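Local coordinates for hypothetical protein (Pseudomonas syringae pv. tomato, PDB 2PAG) that is of unknown function but belongs to the SMI1/KNR4 (SUKH) family and binds calcium ions, at residues F40-F45 with I88-D93; L57-V62 with D130-S135; G104-W109 with E122-W127. All coordinates share one frame; numbering follows the deposited sequence.

Interaction 1: F40-F45 with I88-D93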
loop_
_atom_site.group_PDB
_atom_site.type_symbol
_atom_site.label_atom_id
_atom_site.label_comp_id
_atom_site.label_asym_id
_atom_site.label_seq_id
_atom_site.Cartn_x
_atom_site.Cartn_y
_atom_site.Cartn_z
ATOM N N PHE A 40 -2.356 6.715 -10.010
ATOM C CA PHE A 40 -3.531 7.425 -9.503
ATOM C C PHE A 40 -4.385 6.674 -8.493
ATOM O O PHE A 40 -4.642 7.188 -7.409
ATOM C CB PHE A 40 -4.456 7.884 -10.644
ATOM C CG PHE A 40 -5.661 8.664 -10.157
ATOM C CD1 PHE A 40 -5.588 10.042 -9.973
ATOM C CD2 PHE A 40 -6.829 8.004 -9.777
ATOM C CE1 PHE A 40 -6.652 10.749 -9.413
ATOM C CE2 PHE A 40 -7.900 8.705 -9.211
ATOM C CZ PHE A 40 -7.808 10.079 -9.029
ATOM N N VAL A 41 -4.850 5.474 -8.838
ATOM C CA VAL A 41 -5.703 4.737 -7.910
ATOM C C VAL A 41 -4.973 4.396 -6.616
ATOM O O VAL A 41 -5.566 4.436 -5.546
ATOM C CB VAL A 41 -6.300 3.472 -8.564
ATOM C CG1 VAL A 41 -7.177 2.731 -7.572
ATOM C CG2 VAL A 41 -7.144 3.871 -9.767
ATOM N N PHE A 42 -3.685 4.073 -6.711
ATOM C CA PHE A 42 -2.880 3.786 -5.527
ATOM C C PHE A 42 -2.832 5.066 -4.669
ATOM O O PHE A 42 -2.968 5.015 -3.447
ATOM C CB PHE A 42 -1.471 3.364 -5.977
ATOM C CG PHE A 42 -0.585 2.836 -4.876
ATOM C CD1 PHE A 42 -1.008 2.785 -3.553
ATOM C CD2 PHE A 42 0.695 2.388 -5.186
ATOM C CE1 PHE A 42 -0.159 2.293 -2.551
ATOM C CE2 PHE A 42 1.546 1.898 -4.206
ATOM C CZ PHE A 42 1.118 1.850 -2.881
ATOM N N LYS A 43 -2.658 6.216 -5.317
ATOM C CA LYS A 43 -2.617 7.487 -4.601
ATOM C C LYS A 43 -3.957 7.726 -3.908
ATOM O O LYS A 43 -4.011 8.231 -2.790
ATOM C CB LYS A 43 -2.318 8.616 -5.585
ATOM C CG LYS A 43 -2.054 9.957 -4.948
ATOM C CD LYS A 43 -1.266 10.856 -5.893
ATOM C CE LYS A 43 -1.982 11.043 -7.227
ATOM N NZ LYS A 43 -1.200 11.901 -8.162
ATOM N N GLU A 44 -5.039 7.361 -4.589
ATOM C CA GLU A 44 -6.383 7.511 -4.045
ATOM C C GLU A 44 -6.522 6.653 -2.789
ATOM O O GLU A 44 -7.088 7.081 -1.788
ATOM C CB GLU A 44 -7.403 7.092 -5.101
ATOM C CG GLU A 44 -8.846 7.246 -4.693
ATOM C CD GLU A 44 -9.767 6.931 -5.842
ATOM O OE1 GLU A 44 -9.706 5.789 -6.342
ATOM O OE2 GLU A 44 -10.538 7.827 -6.249
ATOM N N PHE A 45 -5.987 5.438 -2.850
ATOM C CA PHE A 45 -6.014 4.526 -1.717
ATOM C C PHE A 45 -5.277 5.180 -0.537
ATOM O O PHE A 45 -5.789 5.252 0.584
ATOM C CB PHE A 45 -5.324 3.222 -2.133
ATOM C CG PHE A 45 -5.048 2.276 -1.002
ATOM C CD1 PHE A 45 -5.964 1.279 -0.671
ATOM C CD2 PHE A 45 -3.847 2.346 -0.303
ATOM C CE1 PHE A 45 -5.685 0.360 0.338
ATOM C CE2 PHE A 45 -3.554 1.426 0.715
ATOM C CZ PHE A 45 -4.478 0.433 1.032
ATOM N N ILE A 88 5.888 -0.614 -7.156
ATOM C CA ILE A 88 5.834 0.047 -5.853
ATOM C C ILE A 88 5.035 -0.796 -4.870
ATOM O O ILE A 88 3.846 -1.043 -5.075
ATOM C CB ILE A 88 5.158 1.429 -5.933
ATOM C CG1 ILE A 88 5.867 2.307 -6.962
ATOM C CG2 ILE A 88 5.189 2.096 -4.559
ATOM C CD1 ILE A 88 5.144 3.615 -7.241
ATOM N N PRO A 89 5.668 -1.235 -3.774
ATOM C CA PRO A 89 4.937 -2.052 -2.801
ATOM C C PRO A 89 3.726 -1.366 -2.196
ATOM O O PRO A 89 3.765 -0.177 -1.889
ATOM C CB PRO A 89 5.987 -2.350 -1.736
ATOM C CG PRO A 89 7.258 -2.349 -2.513
ATOM C CD PRO A 89 7.099 -1.163 -3.430
ATOM N N ILE A 90 2.640 -2.118 -2.043
ATOM C CA ILE A 90 1.458 -1.579 -1.398
ATOM C C ILE A 90 1.309 -2.317 -0.070
ATOM O O ILE A 90 0.735 -1.793 0.875
ATOM C CB ILE A 90 0.166 -1.727 -2.267
ATOM C CG1 ILE A 90 -1.030 -1.201 -1.471
ATOM C CG2 ILE A 90 -0.076 -3.195 -2.665
ATOM C CD1 ILE A 90 -2.311 -1.070 -2.278
ATOM N N CYS A 91 1.847 -3.531 0.018
ATOM C CA CYS A 91 1.738 -4.253 1.277
ATOM C C CYS A 91 2.699 -5.418 1.421
ATOM O O CYS A 91 2.749 -6.307 0.579
ATOM C CB CYS A 91 0.303 -4.754 1.472
ATOM S SG CYS A 91 -0.011 -5.520 3.083
ATOM N N GLN A 92 3.463 -5.398 2.507
ATOM C CA GLN A 92 4.396 -6.480 2.791
ATOM C C GLN A 92 3.616 -7.655 3.393
ATOM O O GLN A 92 2.616 -7.460 4.088
ATOM C CB GLN A 92 5.449 -6.004 3.791
ATOM C CG GLN A 92 6.572 -7.001 4.029
ATOM C CD GLN A 92 7.512 -6.562 5.134
ATOM O OE1 GLN A 92 7.667 -5.366 5.396
ATOM N NE2 GLN A 92 8.162 -7.533 5.784
ATOM N N ASP A 93 4.055 -8.874 3.109
ATOM C CA ASP A 93 3.413 -10.066 3.666
ATOM C C ASP A 93 4.539 -11.059 3.900
ATOM O O ASP A 93 4.825 -11.898 3.049
ATOM C CB ASP A 93 2.378 -10.649 2.699
ATOM C CG ASP A 93 1.582 -11.799 3.312
ATOM O OD1 ASP A 93 1.614 -11.956 4.555
ATOM O OD2 ASP A 93 0.913 -12.537 2.553
#
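Phe42 of helix 40-49 reaches across to Ile88, Pro89 and Ile90 of strand 88-93, a helix-against-sheet contact in the core of this SMI1/KNR4-family domain. The strand is broken where it is met: Ile90 and Cys91 both face Tyr98 of the neighbouring strand 96-100, forming a classic beta bulge, and the strand direction changes at Ile90. The tight part lies round the far end of the Phe42 ring. With chi1 at -171°, CG is anti to the backbone N and the ring extends away from its helix toward the strand. Phe42 CE2 meets the CG2 branch of Ile88 at 3.7 Å, while Phe42 CZ comes within 3.8 Å of Ile90 CB, the two side chains running antiparallel alongside one another. Between these methyl and methine contacts the ring edge meets the Pro89 carbonyl, with Phe42 CZ 3.5 Å from Pro89 O near the ring plane. That oxygen is buried without a hydrogen-bonding partner, so the weakly positive ring edge may offset its polarity a little. Val60 and Val100 also touch the Phe42 ring.

One helical turn on, the packing is looser: Phe45 touches the strand through a single atom, the end methyl of Ile90. Val124 of helix 124-132 touches both Phe45 and Ile90, so this region remains buried. The solvent side is the other flank of helix 40-49, with Phe40 exposed and Lys43 partly exposed; Glu44 OE1 ties the helix to Trp125 NE1. At the looser end, Ile90 CD1 lies over the Phe45 face, 4.1 Å from the ring centroid and 12° off its normal, a CH-pi contact.

Interaction 2: L57-V62 with D130-S135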
loop_
_atom_site.group_PDB
_atom_site.type_symbol
_atom_site.label_atom_id
_atom_site.label_comp_id
_atom_site.label_asym_id
_atom_site.label_seq_id
_atom_site.Cartn_x
_atom_site.Cartn_y
_atom_site.Cartn_z
ATOM N N LEU A 57 -3.020 -7.881 7.752
ATOM C CA LEU A 57 -2.122 -7.197 6.823
ATOM C C LEU A 57 -2.043 -5.719 7.172
ATOM O O LEU A 57 -3.038 -5.107 7.546
ATOM C CB LEU A 57 -2.611 -7.357 5.380
ATOM C CG LEU A 57 -2.490 -8.759 4.771
ATOM C CD1 LEU A 57 -3.192 -8.803 3.434
ATOM C CD2 LEU A 57 -1.030 -9.129 4.613
ATOM N N GLU A 58 -0.842 -5.158 7.063
ATOM C CA GLU A 58 -0.626 -3.747 7.347
ATOM C C GLU A 58 -0.048 -3.100 6.093
ATOM O O GLU A 58 1.162 -3.133 5.857
ATOM C CB GLU A 58 0.352 -3.571 8.502
ATOM C CG GLU A 58 -0.145 -4.073 9.834
ATOM C CD GLU A 58 0.891 -3.873 10.920
ATOM O OE1 GLU A 58 1.873 -4.638 10.943
ATOM O OE2 GLU A 58 0.732 -2.939 11.732
ATOM N N PRO A 59 -0.911 -2.502 5.265
ATOM C CA PRO A 59 -0.427 -1.865 4.043
ATOM C C PRO A 59 0.498 -0.677 4.306
ATOM O O PRO A 59 0.614 -0.185 5.433
ATOM C CB PRO A 59 -1.718 -1.451 3.333
ATOM C CG PRO A 59 -2.750 -2.388 3.899
ATOM C CD PRO A 59 -2.376 -2.423 5.347
ATOM N N VAL A 60 1.152 -0.216 3.249
ATOM C CA VAL A 60 2.071 0.900 3.374
ATOM C C VAL A 60 1.395 2.208 3.765
ATOM O O VAL A 60 0.198 2.433 3.506
ATOM C CB VAL A 60 2.873 1.123 2.072
ATOM C CG1 VAL A 60 3.707 -0.115 1.754
ATOM C CG2 VAL A 60 1.935 1.454 0.920
ATOM N N THR A 61 2.183 3.056 4.418
ATOM C CA THR A 61 1.740 4.359 4.888
ATOM C C THR A 61 2.796 5.402 4.527
ATOM O O THR A 61 3.909 5.059 4.135
ATOM C CB THR A 61 1.547 4.352 6.415
ATOM O OG1 THR A 61 2.770 3.955 7.057
ATOM C CG2 THR A 61 0.434 3.388 6.798
ATOM N N VAL A 62 2.451 6.678 4.664
ATOM C CA VAL A 62 3.406 7.725 4.332
ATOM C C VAL A 62 3.489 8.860 5.346
ATOM O O VAL A 62 4.209 9.831 5.118
ATOM C CB VAL A 62 3.078 8.358 2.958
ATOM C CG1 VAL A 62 3.080 7.293 1.872
ATOM C CG2 VAL A 62 1.727 9.061 3.017
ATOM N N ASP A 130 -10.685 -7.792 -2.043
ATOM C CA ASP A 130 -10.509 -9.234 -2.107
ATOM C C ASP A 130 -9.362 -9.838 -1.302
ATOM O O ASP A 130 -9.321 -11.052 -1.099
ATOM C CB ASP A 130 -10.423 -9.658 -3.576
ATOM C CG ASP A 130 -11.615 -9.158 -4.391
ATOM O OD1 ASP A 130 -12.720 -9.030 -3.815
ATOM O OD2 ASP A 130 -11.458 -8.901 -5.605
ATOM N N VAL A 131 -8.438 -9.005 -0.837
ATOM C CA VAL A 131 -7.323 -9.511 -0.045
ATOM C C VAL A 131 -7.278 -8.919 1.361
ATOM O O VAL A 131 -7.346 -9.646 2.351
ATOM C CB VAL A 131 -5.968 -9.249 -0.742
ATOM C CG1 VAL A 131 -4.825 -9.746 0.143
ATOM C CG2 VAL A 131 -5.935 -9.954 -2.094
ATOM N N TRP A 132 -7.171 -7.601 1.458
ATOM C CA TRP A 132 -7.097 -6.964 2.769
ATOM C C TRP A 132 -8.351 -7.209 3.617
ATOM O O TRP A 132 -8.254 -7.686 4.749
ATOM C CB TRP A 132 -6.837 -5.458 2.603
ATOM C CG TRP A 132 -6.461 -4.752 3.886
ATOM C CD1 TRP A 132 -6.129 -5.332 5.082
ATOM C CD2 TRP A 132 -6.355 -3.337 4.087
ATOM N NE1 TRP A 132 -5.826 -4.364 6.011
ATOM C CE2 TRP A 132 -5.957 -3.130 5.428
ATOM C CE3 TRP A 132 -6.560 -2.223 3.261
ATOM C CZ2 TRP A 132 -5.758 -1.851 5.962
ATOM C CZ3 TRP A 132 -6.363 -0.955 3.791
ATOM C CH2 TRP A 132 -5.965 -0.778 5.128
ATOM N N LEU A 133 -9.522 -6.919 3.056
ATOM C CA LEU A 133 -10.782 -7.101 3.778
ATOM C C LEU A 133 -11.139 -8.568 3.998
ATOM O O LEU A 133 -12.081 -8.880 4.731
ATOM C CB LEU A 133 -11.919 -6.398 3.036
ATOM C CG LEU A 133 -11.980 -4.886 3.267
ATOM C CD1 LEU A 133 -12.937 -4.237 2.270
ATOM C CD2 LEU A 133 -12.427 -4.617 4.695
ATOM N N GLU A 134 -10.391 -9.463 3.363
ATOM C CA GLU A 134 -10.629 -10.895 3.518
ATOM C C GLU A 134 -9.609 -11.525 4.463
ATOM O O GLU A 134 -9.602 -12.740 4.656
ATOM C CB GLU A 134 -10.570 -11.601 2.164
ATOM C CG GLU A 134 -11.773 -11.353 1.272
ATOM C CD GLU A 134 -13.080 -11.768 1.929
ATOM O OE1 GLU A 134 -13.137 -12.876 2.501
ATOM O OE2 GLU A 134 -14.051 -10.989 1.869
ATOM N N SER A 135 -8.748 -10.699 5.052
ATOM C CA SER A 135 -7.734 -11.196 5.974
ATOM C C SER A 135 -8.276 -11.284 7.403
ATOM O O SER A 135 -7.610 -11.927 8.240
ATOM C CB SER A 135 -6.479 -10.308 5.938
ATOM O OG SER A 135 -6.710 -9.032 6.513
ATOM O OXT SER A 135 -9.354 -10.703 7.667
#
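Trp132 and Pro59 meet because the indole leaves its helix with CG anti to the backbone N (chi1 -168°) and with chi2 at only 11°, a setting that turns one face of the six-membered ring to the proline. The result is a proline-tryptophan CH-pi contact that joins the C-terminal end of helix 124-132, which carries a wider pi-type turn here, to the loop between helices 40-49 and 71-81. Pro59 CG stands 3.5 Å from the centroid of the six-membered ring of Trp132, almost on the ring normal. Pro59 CD lies over the CE2-CZ2 bond, 3.5 Å from Trp132 CZ2.

Beside this contact, Leu57 bridges two successive helix residues: its CD1 branch lies 3.8 Å from Val131 CG1, and its CB packs against Trp132 CD1. The polar component is modest. Trp132 NE1 gives Leu57 O a weak hydrogen bond, 3.3 Å long and bent to 120° at the hydrogen, while its stronger acceptor is Tyr54 O. Both acceptors belong to the same loop region, and together they would restrain rotation of the indole.

The chain then closes with a type I beta turn from Trp132 to Ser135. Ser135 OG also takes the N-H of Ser56, tying the C-terminal residue to the loop. Two donors grip Trp132 O: Ser135 N, and Ser135 OG at 2.7 Å in the carbonyl plane.

Interaction 3: G104-W109 with E122-W127. With CA (calcium ion), chain B.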
loop_
_atom_site.group_PDB
_atom_site.type_symbol
_atom_site.label_atom_id
_atom_site.label_comp_id
_atom_site.label_asym_id
_atom_site.label_seq_id
_atom_site.Cartn_x
_atom_site.Cartn_y
_atom_site.Cartn_z
ATOM N N GLY A 104 -1.312 0.461 -12.550
ATOM C CA GLY A 104 -2.238 0.129 -11.482
ATOM C C GLY A 104 -2.463 -1.319 -11.110
ATOM O O GLY A 104 -3.048 -1.584 -10.054
ATOM N N THR A 105 -2.024 -2.259 -11.944
ATOM C CA THR A 105 -2.218 -3.668 -11.623
ATOM C C THR A 105 -1.447 -4.018 -10.353
ATOM O O THR A 105 -0.329 -3.547 -10.159
ATOM C CB THR A 105 -1.718 -4.580 -12.767
ATOM O OG1 THR A 105 -2.323 -4.179 -14.001
ATOM C CG2 THR A 105 -2.073 -6.045 -12.479
ATOM N N VAL A 106 -2.056 -4.823 -9.486
ATOM C CA VAL A 106 -1.398 -5.252 -8.251
ATOM C C VAL A 106 -0.886 -6.665 -8.476
ATOM O O VAL A 106 -1.623 -7.536 -8.946
ATOM C CB VAL A 106 -2.361 -5.264 -7.049
ATOM C CG1 VAL A 106 -1.612 -5.725 -5.800
ATOM C CG2 VAL A 106 -2.933 -3.868 -6.829
ATOM N N LEU A 107 0.378 -6.888 -8.140
ATOM C CA LEU A 107 0.992 -8.194 -8.320
ATOM C C LEU A 107 1.534 -8.675 -6.994
ATOM O O LEU A 107 1.654 -7.908 -6.043
ATOM C CB LEU A 107 2.160 -8.102 -9.303
ATOM C CG LEU A 107 1.950 -7.403 -10.645
ATOM C CD1 LEU A 107 3.270 -7.337 -11.406
ATOM C CD2 LEU A 107 0.912 -8.158 -11.454
ATOM N N LEU A 108 1.870 -9.955 -6.937
ATOM C CA LEU A 108 2.453 -10.505 -5.728
ATOM C C LEU A 108 3.850 -10.967 -6.103
ATOM O O LEU A 108 4.012 -11.792 -7.002
ATOM C CB LEU A 108 1.629 -11.681 -5.213
ATOM C CG LEU A 108 2.223 -12.382 -3.991
ATOM C CD1 LEU A 108 2.345 -11.416 -2.816
ATOM C CD2 LEU A 108 1.335 -13.565 -3.642
ATOM N N TRP A 109 4.858 -10.416 -5.434
ATOM C CA TRP A 109 6.234 -10.795 -5.711
ATOM C C TRP A 109 6.691 -11.757 -4.626
ATOM O O TRP A 109 6.673 -11.421 -3.441
ATOM C CB TRP A 109 7.129 -9.560 -5.719
ATOM C CG TRP A 109 8.549 -9.839 -6.107
ATOM C CD1 TRP A 109 9.066 -9.862 -7.370
ATOM C CD2 TRP A 109 9.636 -10.116 -5.219
ATOM N NE1 TRP A 109 10.416 -10.131 -7.323
ATOM C CE2 TRP A 109 10.790 -10.293 -6.014
ATOM C CE3 TRP A 109 9.746 -10.231 -3.825
ATOM C CZ2 TRP A 109 12.045 -10.579 -5.461
ATOM C CZ3 TRP A 109 10.997 -10.514 -3.273
ATOM C CH2 TRP A 109 12.129 -10.684 -4.092
ATOM N N GLU A 122 -6.842 -6.475 -10.579
ATOM C CA GLU A 122 -7.027 -5.390 -11.539
ATOM C C GLU A 122 -6.712 -3.992 -11.035
ATOM O O GLU A 122 -6.349 -3.123 -11.825
ATOM C CB GLU A 122 -8.456 -5.397 -12.092
ATOM C CG GLU A 122 -8.813 -6.596 -12.964
ATOM C CD GLU A 122 -8.778 -7.911 -12.215
ATOM O OE1 GLU A 122 -9.155 -7.935 -11.023
ATOM O OE2 GLU A 122 -8.387 -8.931 -12.832
ATOM N N SER A 123 -6.866 -3.774 -9.734
ATOM C CA SER A 123 -6.601 -2.469 -9.137
ATOM C C SER A 123 -6.342 -2.615 -7.649
ATOM O O SER A 123 -6.594 -3.676 -7.056
ATOM C CB SER A 123 -7.798 -1.533 -9.326
ATOM O OG SER A 123 -8.832 -1.854 -8.403
ATOM N N VAL A 124 -5.843 -1.537 -7.047
ATOM C CA VAL A 124 -5.569 -1.530 -5.620
ATOM C C VAL A 124 -6.868 -1.730 -4.845
ATOM O O VAL A 124 -6.867 -2.281 -3.743
ATOM C CB VAL A 124 -4.914 -0.200 -5.196
ATOM C CG1 VAL A 124 -4.973 -0.040 -3.698
ATOM C CG2 VAL A 124 -3.473 -0.160 -5.688
ATOM N N TRP A 125 -7.982 -1.285 -5.422
ATOM C CA TRP A 125 -9.261 -1.457 -4.749
ATOM C C TRP A 125 -9.721 -2.920 -4.800
ATOM O O TRP A 125 -10.377 -3.399 -3.871
ATOM C CB TRP A 125 -10.301 -0.505 -5.345
ATOM C CG TRP A 125 -10.018 0.930 -4.965
ATOM C CD1 TRP A 125 -9.792 1.978 -5.811
ATOM C CD2 TRP A 125 -9.903 1.459 -3.634
ATOM N NE1 TRP A 125 -9.542 3.126 -5.093
ATOM C CE2 TRP A 125 -9.603 2.834 -3.753
ATOM C CE3 TRP A 125 -10.024 0.904 -2.354
ATOM C CZ2 TRP A 125 -9.424 3.663 -2.638
ATOM C CZ3 TRP A 125 -9.844 1.727 -1.243
ATOM C CH2 TRP A 125 -9.547 3.094 -1.397
ATOM N N HIS A 126 -9.378 -3.636 -5.870
ATOM C CA HIS A 126 -9.726 -5.056 -5.954
ATOM C C HIS A 126 -8.924 -5.770 -4.876
ATOM O O HIS A 126 -9.417 -6.670 -4.195
ATOM C CB HIS A 126 -9.344 -5.651 -7.310
ATOM C CG HIS A 126 -10.280 -5.293 -8.416
ATOM N ND1 HIS A 126 -10.263 -4.064 -9.040
ATOM C CD2 HIS A 126 -11.268 -6.004 -9.010
ATOM C CE1 HIS A 126 -11.198 -4.034 -9.972
ATOM N NE2 HIS A 126 -11.822 -5.200 -9.974
ATOM N N TRP A 127 -7.669 -5.361 -4.736
ATOM C CA TRP A 127 -6.795 -5.947 -3.733
ATOM C C TRP A 127 -7.319 -5.648 -2.325
ATOM O O TRP A 127 -7.327 -6.521 -1.459
ATOM C CB TRP A 127 -5.380 -5.389 -3.877
ATOM C CG TRP A 127 -4.443 -5.919 -2.842
ATOM C CD1 TRP A 127 -3.782 -7.116 -2.865
ATOM C CD2 TRP A 127 -4.143 -5.319 -1.577
ATOM N NE1 TRP A 127 -3.097 -7.302 -1.684
ATOM C CE2 TRP A 127 -3.301 -6.212 -0.878
ATOM C CE3 TRP A 127 -4.510 -4.114 -0.962
ATOM C CZ2 TRP A 127 -2.819 -5.935 0.407
ATOM C CZ3 TRP A 127 -4.034 -3.842 0.313
ATOM C CH2 TRP A 127 -3.195 -4.751 0.984
HETATM CA CA CA B . -0.716 -4.002 -15.813
HETATM O O HOH W 1 -4.587 0.326 -8.986
HETATM O O HOH W 2 -5.046 -4.009 -14.205
#
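Val106 makes the direct apolar contact, both its methyls working against the start of helix 124-132. Val106 CG1, anti to the backbone N (chi1 180°), lies 3.9 Å from Trp127 CD1, the valine and tryptophan side chains being roughly perpendicular. Val106 CG2 rests 3.7 Å from Ser123 O and also touches Val124 CG2. Just before this valine, Thr105 OG1 binds a calcium ion directly at 2.4 Å.

Two waters supply the polar links. Water 1 donates to Gly104 O at 2.7 Å and accepts from Val124 N, so an amide of the first helical turn is joined to the calcium-binding loop. Water 2 hydrogen-bonds to Thr105 OG1 and donates to Glu122 O at 2.9 Å.

The next layer sets these groups in place. Glu101 and Asp103 are further protein ligands of the calcium, and a second calcium ion lies close by. Gly104 has a positive phi (99°), at which a side chain would press on the carbonyl O of Asp103. Strand and helix are joined by a hairpin: the backbone of Val106 pairs with that of Trp121 in strand 119-121, and the chain then enters the helix. There Ser123 is the N-cap: its OG accepts a weak bond from Trp125 N, bent to 123°, and pairs at 2.7 Å with His126 ND1 in the plane of the imidazole. Glu122 CB covers a face of the His126 ring, 3.7 Å above its plane.

A threonine oxygen shared by metal and water couples the calcium site to the helix start. The ion would be expected to polarise the Thr105 hydroxyl, and through water 2 that influence could extend to Glu122 O.

Overall arrangement
Interactions 1 and 2 are buried, whereas interaction 3 lies farther from the chain centre and is partly buried. The first is almost wholly apolar. The second adds a CH-pi contact to an indole and one weak hydrogen bond; the third, at the calcium site, relies on water and metal as well as valine packing. Interactions 2 and 3 share helix 124-132, using its C-terminal and N-terminal ends, and Trp132 N probably hydrogen-bonds to Trp127 O. Interactions 1 and 3 reach the same antiparallel sheet and also meet where Val41 packs on Trp125. Interactions 1 and 2 join through Ile90 O and Val60 N, a probable hydrogen bond of 2.9 Å.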